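Local coordinates for protein proline dehydrogenase (Bradyrhizobium japonicum USDA 110, PDB 3HAZ) that probably oxidises proline to glutamate in two steps, pairing an FAD-dependent proline dehydrogenase with an NAD-dependent aldehyde dehydrogenase in one polypeptide, at residues Asp94-Glu103 with Arg155-Arg163. Sequence-based numbering, arbitrary orientation.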
ATOM      1  N   ASP A  94       7.537  58.154  13.936  1.00 29.37           N
ATOM      2  CA  ASP A  94       8.084  57.430  15.085  1.00 34.57           C
ATOM      3  C   ASP A  94       7.031  57.177  16.154  1.00 35.55           C
ATOM      4  O   ASP A  94       6.922  56.068  16.687  1.00 34.20           O
ATOM      5  CB  ASP A  94       9.248  58.202  15.706  1.00 39.89           C
ATOM      6  CG  ASP A  94      10.536  58.052  14.927  1.00 53.87           C
ATOM      7  OD1 ASP A  94      11.494  58.803  15.217  1.00 63.06           O
ATOM      8  OD2 ASP A  94      10.594  57.186  14.030  1.00 59.24           O
ATOM      9  N   GLN A  95       6.268  58.218  16.468  1.00 33.70           N
ATOM     10  CA  GLN A  95       5.246  58.135  17.505  1.00 37.47           C
ATOM     11  C   GLN A  95       4.143  57.182  17.083  1.00 39.35           C
ATOM     12  O   GLN A  95       3.645  56.389  17.888  1.00 41.18           O
ATOM     13  CB  GLN A  95       4.657  59.519  17.802  1.00 35.61           C
ATOM     14  N   PHE A  96       3.750  57.269  15.817  1.00 31.53           N
ATOM     15  CA  PHE A  96       2.729  56.377  15.298  1.00 23.02           C
ATOM     16  C   PHE A  96       3.202  54.931  15.436  1.00 21.32           C
ATOM     17  O   PHE A  96       2.492  54.077  15.968  1.00 27.07           O
ATOM     18  CB  PHE A  96       2.432  56.682  13.835  1.00 29.24           C
ATOM     19  CG  PHE A  96       1.450  55.734  13.220  1.00 28.79           C
ATOM     20  CD1 PHE A  96       0.087  55.954  13.344  1.00 28.97           C
ATOM     21  CD2 PHE A  96       1.887  54.608  12.544  1.00 24.83           C
ATOM     22  CE1 PHE A  96      -0.826  55.076  12.783  1.00 29.30           C
ATOM     23  CE2 PHE A  96       0.978  53.723  11.980  1.00 28.58           C
ATOM     24  CZ  PHE A  96      -0.378  53.957  12.101  1.00 26.91           C
ATOM     25  N   ILE A  97       4.419  54.676  14.965  1.00 25.41           N
ATOM     26  CA  ILE A  97       4.994  53.338  14.982  1.00 25.33           C
ATOM     27  C   ILE A  97       5.035  52.718  16.380  1.00 25.79           C
ATOM     28  O   ILE A  97       4.637  51.569  16.561  1.00 29.13           O
ATOM     29  CB  ILE A  97       6.387  53.334  14.340  1.00 27.21           C
ATOM     30  CG1 ILE A  97       6.262  53.595  12.833  1.00 20.54           C
ATOM     31  CG2 ILE A  97       7.081  52.009  14.593  1.00 28.75           C
ATOM     32  CD1 ILE A  97       7.596  53.820  12.137  1.00 19.55           C
ATOM     33  N   GLU A  98       5.497  53.484  17.364  1.00 22.61           N
ATOM     34  CA  GLU A  98       5.597  52.992  18.734  1.00 28.36           C
ATOM     35  C   GLU A  98       4.257  52.951  19.471  1.00 30.18           C
ATOM     36  O   GLU A  98       3.984  52.012  20.214  1.00 31.30           O
ATOM     37  CB  GLU A  98       6.591  53.838  19.546  1.00 37.01           C
ATOM     38  CG  GLU A  98       8.049  53.703  19.112  1.00 42.37           C
ATOM     39  CD  GLU A  98       8.491  52.250  18.997  1.00 50.65           C
ATOM     40  OE1 GLU A  98       9.203  51.917  18.024  1.00 50.61           O
ATOM     41  OE2 GLU A  98       8.115  51.439  19.871  1.00 52.28           O
ATOM     42  N   ASP A  99       3.426  53.970  19.271  1.00 30.76           N
ATOM     43  CA  ASP A  99       2.230  54.144  20.096  1.00 32.84           C
ATOM     44  C   ASP A  99       0.970  53.511  19.525  1.00 28.68           C
ATOM     45  O   ASP A  99       0.142  53.006  20.275  1.00 35.58           O
ATOM     46  CB  ASP A  99       1.968  55.628  20.365  1.00 37.73           C
ATOM     47  CG  ASP A  99       3.050  56.269  21.223  1.00 43.24           C
ATOM     48  OD1 ASP A  99       3.869  55.530  21.816  1.00 41.28           O
ATOM     49  OD2 ASP A  99       3.076  57.515  21.306  1.00 40.04           O
ATOM     50  N   LYS A 100       0.821  53.548  18.204  1.00 29.35           N
ATOM     51  CA  LYS A 100      -0.437  53.165  17.563  1.00 24.92           C
ATOM     52  C   LYS A 100      -0.340  51.846  16.804  1.00 28.20           C
ATOM     53  O   LYS A 100      -1.164  50.947  16.985  1.00 27.66           O
ATOM     54  CB  LYS A 100      -0.895  54.268  16.600  1.00 29.67           C
ATOM     55  CG  LYS A 100      -1.109  55.625  17.252  1.00 37.16           C
ATOM     56  CD  LYS A 100      -2.295  55.588  18.203  1.00 47.05           C
ATOM     57  CE  LYS A 100      -2.511  56.936  18.880  1.00 53.02           C
ATOM     58  NZ  LYS A 100      -3.614  56.880  19.887  1.00 59.31           N
ATOM     59  N   LEU A 101       0.660  51.753  15.937  1.00 31.08           N
ATOM     60  CA  LEU A 101       0.873  50.559  15.132  1.00 28.45           C
ATOM     61  C   LEU A 101       1.016  49.326  16.021  1.00 31.60           C
ATOM     62  O   LEU A 101       1.763  49.339  16.996  1.00 29.70           O
ATOM     63  CB  LEU A 101       2.113  50.725  14.253  1.00 19.13           C
ATOM     64  CG  LEU A 101       2.446  49.527  13.358  1.00 27.73           C
ATOM     65  CD1 LEU A 101       1.258  49.175  12.470  1.00 24.29           C
ATOM     66  CD2 LEU A 101       3.686  49.810  12.520  1.00 25.12           C
ATOM     67  N   GLY A 102       0.282  48.268  15.695  1.00 27.06           N
ATOM     68  CA  GLY A 102       0.392  47.028  16.436  1.00 26.67           C
ATOM     69  C   GLY A 102      -0.396  47.030  17.730  1.00 27.74           C
ATOM     70  O   GLY A 102      -0.590  45.983  18.343  1.00 27.34           O
ATOM     71  N   GLU A 103      -0.865  48.204  18.142  1.00 22.88           N
ATOM     72  CA  GLU A 103      -1.673  48.304  19.352  1.00 28.27           C
ATOM     73  C   GLU A 103      -3.140  48.021  19.072  1.00 32.11           C
ATOM     74  O   GLU A 103      -3.870  47.549  19.943  1.00 33.27           O
ATOM     75  CB  GLU A 103      -1.515  49.686  19.991  1.00 32.24           C
ATOM     76  CG  GLU A 103      -0.212  49.843  20.746  1.00 34.88           C
ATOM     77  CD  GLU A 103       0.038  48.676  21.679  1.00 43.12           C
ATOM     78  OE1 GLU A 103      -0.891  48.312  22.431  1.00 50.29           O
ATOM     79  OE2 GLU A 103       1.154  48.115  21.654  1.00 44.84           O
ATOM     80  N   ARG A 155       6.705  46.285  14.266  1.00 23.17           N
ATOM     81  CA  ARG A 155       7.296  47.620  14.205  1.00 22.96           C
ATOM     82  C   ARG A 155       8.685  47.548  13.586  1.00 29.10           C
ATOM     83  O   ARG A 155       9.023  48.325  12.688  1.00 24.56           O
ATOM     84  CB  ARG A 155       7.350  48.265  15.598  1.00 18.23           C
ATOM     85  CG  ARG A 155       5.972  48.445  16.224  1.00 25.16           C
ATOM     86  CD  ARG A 155       6.020  49.101  17.603  1.00 29.59           C
ATOM     87  NE  ARG A 155       4.681  49.141  18.183  1.00 34.40           N
ATOM     88  CZ  ARG A 155       4.305  48.466  19.265  1.00 33.94           C
ATOM     89  NH1 ARG A 155       5.180  47.715  19.922  1.00 28.30           N
ATOM     90  NH2 ARG A 155       3.053  48.554  19.696  1.00 31.20           N
ATOM     91  N   THR A 156       9.482  46.594  14.054  1.00 26.30           N
ATOM     92  CA  THR A 156      10.822  46.391  13.509  1.00 22.26           C
ATOM     93  C   THR A 156      10.771  46.058  12.016  1.00 22.24           C
ATOM     94  O   THR A 156      11.528  46.615  11.224  1.00 19.03           O
ATOM     95  CB  THR A 156      11.555  45.279  14.265  1.00 22.14           C
ATOM     96  OG1 THR A 156      11.642  45.638  15.648  1.00 29.00           O
ATOM     97  CG2 THR A 156      12.954  45.087  13.705  1.00 26.06           C
ATOM     98  N   ALA A 157       9.875  45.153  11.633  1.00 18.08           N
ATOM     99  CA  ALA A 157       9.699  44.818  10.222  1.00 21.35           C
ATOM    100  C   ALA A 157       9.250  46.034   9.397  1.00 26.32           C
ATOM    101  O   ALA A 157       9.682  46.219   8.256  1.00 22.69           O
ATOM    102  CB  ALA A 157       8.708  43.665  10.065  1.00 16.80           C
ATOM    103  N   THR A 158       8.372  46.854   9.970  1.00 23.53           N
ATOM    104  CA  THR A 158       7.896  48.057   9.288  1.00 24.10           C
ATOM    105  C   THR A 158       9.019  49.071   9.080  1.00 26.28           C
ATOM    106  O   THR A 158       9.099  49.705   8.024  1.00 24.97           O
ATOM    107  CB  THR A 158       6.738  48.735  10.053  1.00 20.51           C
ATOM    108  OG1 THR A 158       5.621  47.837  10.139  1.00 19.59           O
ATOM    109  CG2 THR A 158       6.310  50.005   9.344  1.00 15.82           C
ATOM    110  N   ARG A 159       9.881  49.223  10.087  1.00 20.91           N
ATOM    111  CA  ARG A 159      11.033  50.119   9.979  1.00 25.01           C
ATOM    112  C   ARG A 159      11.988  49.667   8.880  1.00 22.26           C
ATOM    113  O   ARG A 159      12.544  50.489   8.151  1.00 22.02           O
ATOM    114  CB  ARG A 159      11.781  50.228  11.311  1.00 21.20           C
ATOM    115  CG  ARG A 159      10.994  50.955  12.387  1.00 28.22           C
ATOM    116  CD  ARG A 159      11.872  51.335  13.574  1.00 34.06           C
ATOM    117  NE  ARG A 159      11.075  51.836  14.689  1.00 36.35           N
ATOM    118  CZ  ARG A 159      10.667  53.093  14.804  1.00 38.28           C
ATOM    119  NH1 ARG A 159      10.989  53.979  13.866  1.00 34.16           N
ATOM    120  NH2 ARG A 159       9.933  53.460  15.850  1.00 38.89           N
ATOM    121  N   GLN A 160      12.178  48.355   8.765  1.00 23.08           N
ATOM    122  CA  GLN A 160      12.996  47.801   7.690  1.00 25.42           C
ATOM    123  C   GLN A 160      12.364  48.064   6.327  1.00 20.27           C
ATOM    124  O   GLN A 160      13.054  48.410   5.372  1.00 17.93           O
ATOM    125  CB  GLN A 160      13.194  46.300   7.898  1.00 26.09           C
ATOM    126  CG  GLN A 160      14.224  45.681   6.989  1.00 30.62           C
ATOM    127  CD  GLN A 160      14.485  44.222   7.337  1.00 41.88           C
ATOM    128  OE1 GLN A 160      14.385  43.818   8.498  1.00 41.39           O
ATOM    129  NE2 GLN A 160      14.816  43.428   6.329  1.00 37.12           N
ATOM    130  N   ALA A 161      11.045  47.899   6.238  1.00 18.59           N
ATOM    131  CA  ALA A 161      10.335  48.191   4.996  1.00 22.93           C
ATOM    132  C   ALA A 161      10.560  49.656   4.627  1.00 20.70           C
ATOM    133  O   ALA A 161      10.680  50.011   3.449  1.00 26.25           O
ATOM    134  CB  ALA A 161       8.824  47.880   5.137  1.00 14.32           C
ATOM    135  N   MET A 162      10.626  50.507   5.645  1.00 17.00           N
ATOM    136  CA  MET A 162      10.831  51.932   5.414  1.00 18.45           C
ATOM    137  C   MET A 162      12.198  52.224   4.791  1.00 29.73           C
ATOM    138  O   MET A 162      12.300  53.063   3.894  1.00 23.35           O
ATOM    139  CB  MET A 162      10.625  52.740   6.701  1.00 20.11           C
ATOM    140  CG  MET A 162       9.152  52.856   7.098  1.00 23.93           C
ATOM    141  SD  MET A 162       8.875  53.573   8.732  1.00 27.14           S
ATOM    142  CE  MET A 162       9.357  55.279   8.451  1.00 31.10           C
ATOM    143  N   ARG A 163      13.248  51.541   5.246  1.00 27.00           N
ATOM    144  CA  ARG A 163      14.544  51.754   4.611  1.00 27.59           C
ATOM    145  C   ARG A 163      14.577  51.180   3.195  1.00 18.05           C
ATOM    146  O   ARG A 163      15.247  51.725   2.314  1.00 21.05           O
ATOM    147  CB  ARG A 163      15.735  51.274   5.465  1.00 35.23           C
ATOM    148  CG  ARG A 163      15.515  50.014   6.280  1.00 47.16           C
ATOM    149  CD  ARG A 163      16.564  49.905   7.390  1.00 57.21           C
ATOM    150  NE  ARG A 163      16.377  48.718   8.225  1.00 62.12           N
ATOM    151  CZ  ARG A 163      15.704  48.703   9.374  1.00 60.79           C
ATOM    152  NH1 ARG A 163      15.582  47.575  10.063  1.00 62.08           N
ATOM    153  NH2 ARG A 163      15.149  49.816   9.835  1.00 58.38           N
TER
HETATM  154  O   HOH W   1       7.974  48.179  20.123  1.00 30.88           O
HETATM  155  O   HOH W   2      10.473  49.869  16.596  1.00 43.52           O
HETATM  156  O   HOH W   3       3.994  46.448  22.096  1.00 33.87           O
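Two salt bridges join R159 to D94 and E98, one helical turn apart on helix 90-100. NH2 of R159 donates to E98 OE1 at 2.8 Å and 167°, on the anti lone pair, with carboxylate and guanidinium nearly coplanar; NH1 meets D94 OD2 at 3.2 Å from above the carboxylate plane. A water links E98 OE1 to R159 NE, and I97 CG2 lies over one guanidinium face, 3.4 Å from NH2. A leucine in place of R159 would probably leave D94 and E98 without their shared salt-bridge partner. R155 binds differently: extended from CG to NE (chi2 -179°), it reaches along the backbone of 97-103; NH2 bridges to E103 OE2 at 2.8 Å, while weak bonds run from NE to I97 O and from NE and NH2 to L101 O. Deeper in, an apolar contact brings I97 CD1 to M162 SD, tip to tip at 3.6 Å. Separately, L101 CD2 packs against the hydroxyl of T158, which bonds to V154 O. L101 and M162 also touch helix 71-85. The axes of 94-100 and 155-163 approach to 10.5 Å at 157°, a near-antiparallel helix pair with a charged outer edge, within the region matching the DNA-binding domain family of proline dehydrogenase.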